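Local coordinates for protein geranyltranstransferase (IspA) (Helicobacter pylori, PDB 3Q1O) that probably acts as a magnesium-dependent prenyltransferase of the FPP/GGPP synthase family, joining isoprenoid diphosphates into longer chains, at residues A[93-98]-A[111-116]. Sequence-based numbering, arbitrary orientation.
Sequences LHTYSL and LRRNHP. With DMA (dimethylallyl diphosphate), chain F; DMA (dimethylallyl diphosphate), chain G.
Leu98, on helix 80-101, packs between Arg112 and Arg113 of the hairpin formed by strands 111-112 and 115-116. Its CB meets Arg112 NE at 3.6 Å. CG lies over one face of the His94 ring. CD1 sits over a face of the Arg113 guanidinium, 3.4 Å from Arg113 NH2. CD2 covers a face of the Arg112 guanidinium and also touches both dimethylallyl diphosphates.

The two arginines serve different ligands. Arg113, extended from CG to NE, grips the diphosphate of the chain F molecule edge-on: NE bonds O1B and NH2 bonds O3B, both at 3.1 Å. His94 NE2 reaches the same O3B at 2.6 Å. A longer bond, 3.3 Å and bent to 136°, runs from Arg113 NH1 to Thr95 OG1, which also hydrogen-bonds the Glu91 carbonyl. Arg113 NH2 is salt-bridged to Glu91, and NH1 hydrogen-bonds the Met50 carbonyl. A bend at chi3 (-80°) helps bring Arg112 NH1 and NH2 to O1B and O2B of the chain G molecule. Its NE is salt-bridged to Asp102, adjacent in sequence to the magnesium ligand Asp101.

The cationic ends thus probably offset diphosphate charge, while Leu98 offers both ligands a nonpolar surface, consistent with a prenyltransferase active site.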
# COMPACT_ATOMS: atom_id res chain seq x y z
N LEU A 93 2.60 3.08 -7.84
CA LEU A 93 1.57 3.71 -7.01
C LEU A 93 0.58 4.50 -7.86
O LEU A 93 -0.62 4.42 -7.64
CB LEU A 93 2.17 4.60 -5.91
CG LEU A 93 1.18 4.94 -4.80
CD1 LEU A 93 1.34 4.01 -3.63
CD2 LEU A 93 1.36 6.36 -4.34
N HIS A 94 1.09 5.26 -8.83
CA HIS A 94 0.24 5.96 -9.78
C HIS A 94 -0.67 5.00 -10.56
O HIS A 94 -1.88 5.21 -10.63
CB HIS A 94 1.08 6.84 -10.72
CG HIS A 94 0.28 7.45 -11.83
ND1 HIS A 94 -0.83 8.23 -11.60
CD2 HIS A 94 0.43 7.38 -13.17
CE1 HIS A 94 -1.34 8.61 -12.76
NE2 HIS A 94 -0.59 8.11 -13.73
N THR A 95 -0.09 3.92 -11.10
CA THR A 95 -0.84 2.89 -11.82
C THR A 95 -1.91 2.21 -10.95
O THR A 95 -3.04 1.99 -11.42
CB THR A 95 0.10 1.82 -12.41
OG1 THR A 95 1.09 2.45 -13.23
CG2 THR A 95 -0.66 0.83 -13.24
N TYR A 96 -1.57 1.89 -9.70
CA TYR A 96 -2.55 1.36 -8.75
C TYR A 96 -3.79 2.27 -8.64
O TYR A 96 -4.91 1.77 -8.65
CB TYR A 96 -1.91 1.07 -7.37
CG TYR A 96 -2.57 1.74 -6.18
CD1 TYR A 96 -3.85 1.36 -5.75
CD2 TYR A 96 -1.92 2.75 -5.48
CE1 TYR A 96 -4.47 2.00 -4.68
CE2 TYR A 96 -2.53 3.39 -4.39
CZ TYR A 96 -3.80 3.00 -4.00
OH TYR A 96 -4.40 3.62 -2.94
N SER A 97 -3.58 3.58 -8.53
CA SER A 97 -4.69 4.52 -8.37
C SER A 97 -5.58 4.55 -9.60
O SER A 97 -6.79 4.66 -9.46
CB SER A 97 -4.19 5.93 -8.06
OG SER A 97 -3.60 6.52 -9.21
N LEU A 98 -4.97 4.47 -10.79
CA LEU A 98 -5.69 4.36 -12.06
C LEU A 98 -6.59 3.13 -12.10
O LEU A 98 -7.78 3.24 -12.45
CB LEU A 98 -4.72 4.33 -13.24
CG LEU A 98 -3.76 5.50 -13.45
CD1 LEU A 98 -2.94 5.32 -14.73
CD2 LEU A 98 -4.50 6.81 -13.49
N LEU A 111 -11.63 1.38 -20.76
CA LEU A 111 -10.35 1.57 -21.44
C LEU A 111 -9.40 2.46 -20.64
O LEU A 111 -9.82 3.47 -20.07
CB LEU A 111 -10.58 2.17 -22.83
CG LEU A 111 -9.40 2.30 -23.81
CD1 LEU A 111 -9.24 1.04 -24.65
CD2 LEU A 111 -9.60 3.50 -24.72
N ARG A 112 -8.13 2.07 -20.58
CA ARG A 112 -7.04 2.96 -20.15
C ARG A 112 -5.72 2.60 -20.81
O ARG A 112 -5.40 1.42 -20.97
CB ARG A 112 -6.86 2.99 -18.63
CG ARG A 112 -6.03 4.20 -18.21
CD ARG A 112 -5.82 4.32 -16.75
NE ARG A 112 -6.96 4.88 -16.03
CZ ARG A 112 -7.21 6.18 -15.86
NH1 ARG A 112 -6.42 7.11 -16.39
NH2 ARG A 112 -8.26 6.55 -15.15
N ARG A 113 -4.96 3.64 -21.18
CA ARG A 113 -3.64 3.52 -21.82
C ARG A 113 -3.73 2.68 -23.11
O ARG A 113 -2.86 1.84 -23.38
CB ARG A 113 -2.59 2.98 -20.83
CG ARG A 113 -2.33 3.90 -19.62
CD ARG A 113 -1.55 3.20 -18.50
NE ARG A 113 -1.01 4.15 -17.53
CZ ARG A 113 -0.11 3.87 -16.59
NH1 ARG A 113 0.39 2.65 -16.45
NH2 ARG A 113 0.31 4.82 -15.77
N ASN A 114 -4.80 2.93 -23.87
CA ASN A 114 -5.16 2.24 -25.13
C ASN A 114 -5.39 0.72 -25.04
O ASN A 114 -5.20 -0.00 -26.01
CB ASN A 114 -4.19 2.60 -26.27
CG ASN A 114 -4.27 4.07 -26.65
OD1 ASN A 114 -5.24 4.52 -27.28
ND2 ASN A 114 -3.25 4.84 -26.26
N HIS A 115 -5.81 0.27 -23.86
CA HIS A 115 -5.98 -1.15 -23.55
C HIS A 115 -7.18 -1.34 -22.64
O HIS A 115 -7.58 -0.40 -21.95
CB HIS A 115 -4.71 -1.69 -22.88
CG HIS A 115 -3.59 -1.97 -23.83
ND1 HIS A 115 -2.62 -1.03 -24.14
CD2 HIS A 115 -3.28 -3.08 -24.55
CE1 HIS A 115 -1.76 -1.55 -25.00
NE2 HIS A 115 -2.14 -2.79 -25.26
N PRO A 116 -7.78 -2.56 -22.63
CA PRO A 116 -8.87 -2.83 -21.68
C PRO A 116 -8.42 -2.75 -20.22
O PRO A 116 -7.26 -3.05 -19.92
CB PRO A 116 -9.28 -4.26 -22.02
CG PRO A 116 -8.94 -4.40 -23.45
CD PRO A 116 -7.65 -3.65 -23.61
C1 DMA F . -4.07 10.20 -15.14
O1 DMA F . -2.66 10.46 -15.20
C2 DMA F . -4.31 10.55 -13.69
C3 DMA F . -4.64 11.79 -13.29
C4 DMA F . -4.86 12.92 -14.27
C5 DMA F . -4.81 12.05 -11.82
PA DMA F . -1.80 10.63 -16.54
O1A DMA F . -0.36 10.80 -16.12
O2A DMA F . -2.47 11.68 -17.40
O3A DMA F . -2.00 9.19 -17.24
PB DMA F . -0.78 8.21 -17.62
O1B DMA F . -1.51 7.09 -18.31
O2B DMA F . 0.16 9.03 -18.48
O3B DMA F . -0.17 7.83 -16.29
C1 DMA G . -8.20 10.22 -11.20
O1 DMA G . -8.87 11.43 -11.55
C2 DMA G . -7.31 10.38 -10.00
C3 DMA G . -6.43 9.43 -9.68
C4 DMA G . -6.28 8.18 -10.50
C5 DMA G . -5.56 9.61 -8.47
PA DMA G . -9.75 11.36 -12.89
O1A DMA G . -10.76 10.25 -12.67
O2A DMA G . -10.22 12.74 -13.27
O3A DMA G . -8.62 10.87 -13.94
PB DMA G . -8.90 10.19 -15.37
O1B DMA G . -7.50 9.91 -15.87
O2B DMA G . -9.74 8.98 -15.06
O3B DMA G . -9.62 11.26 -16.16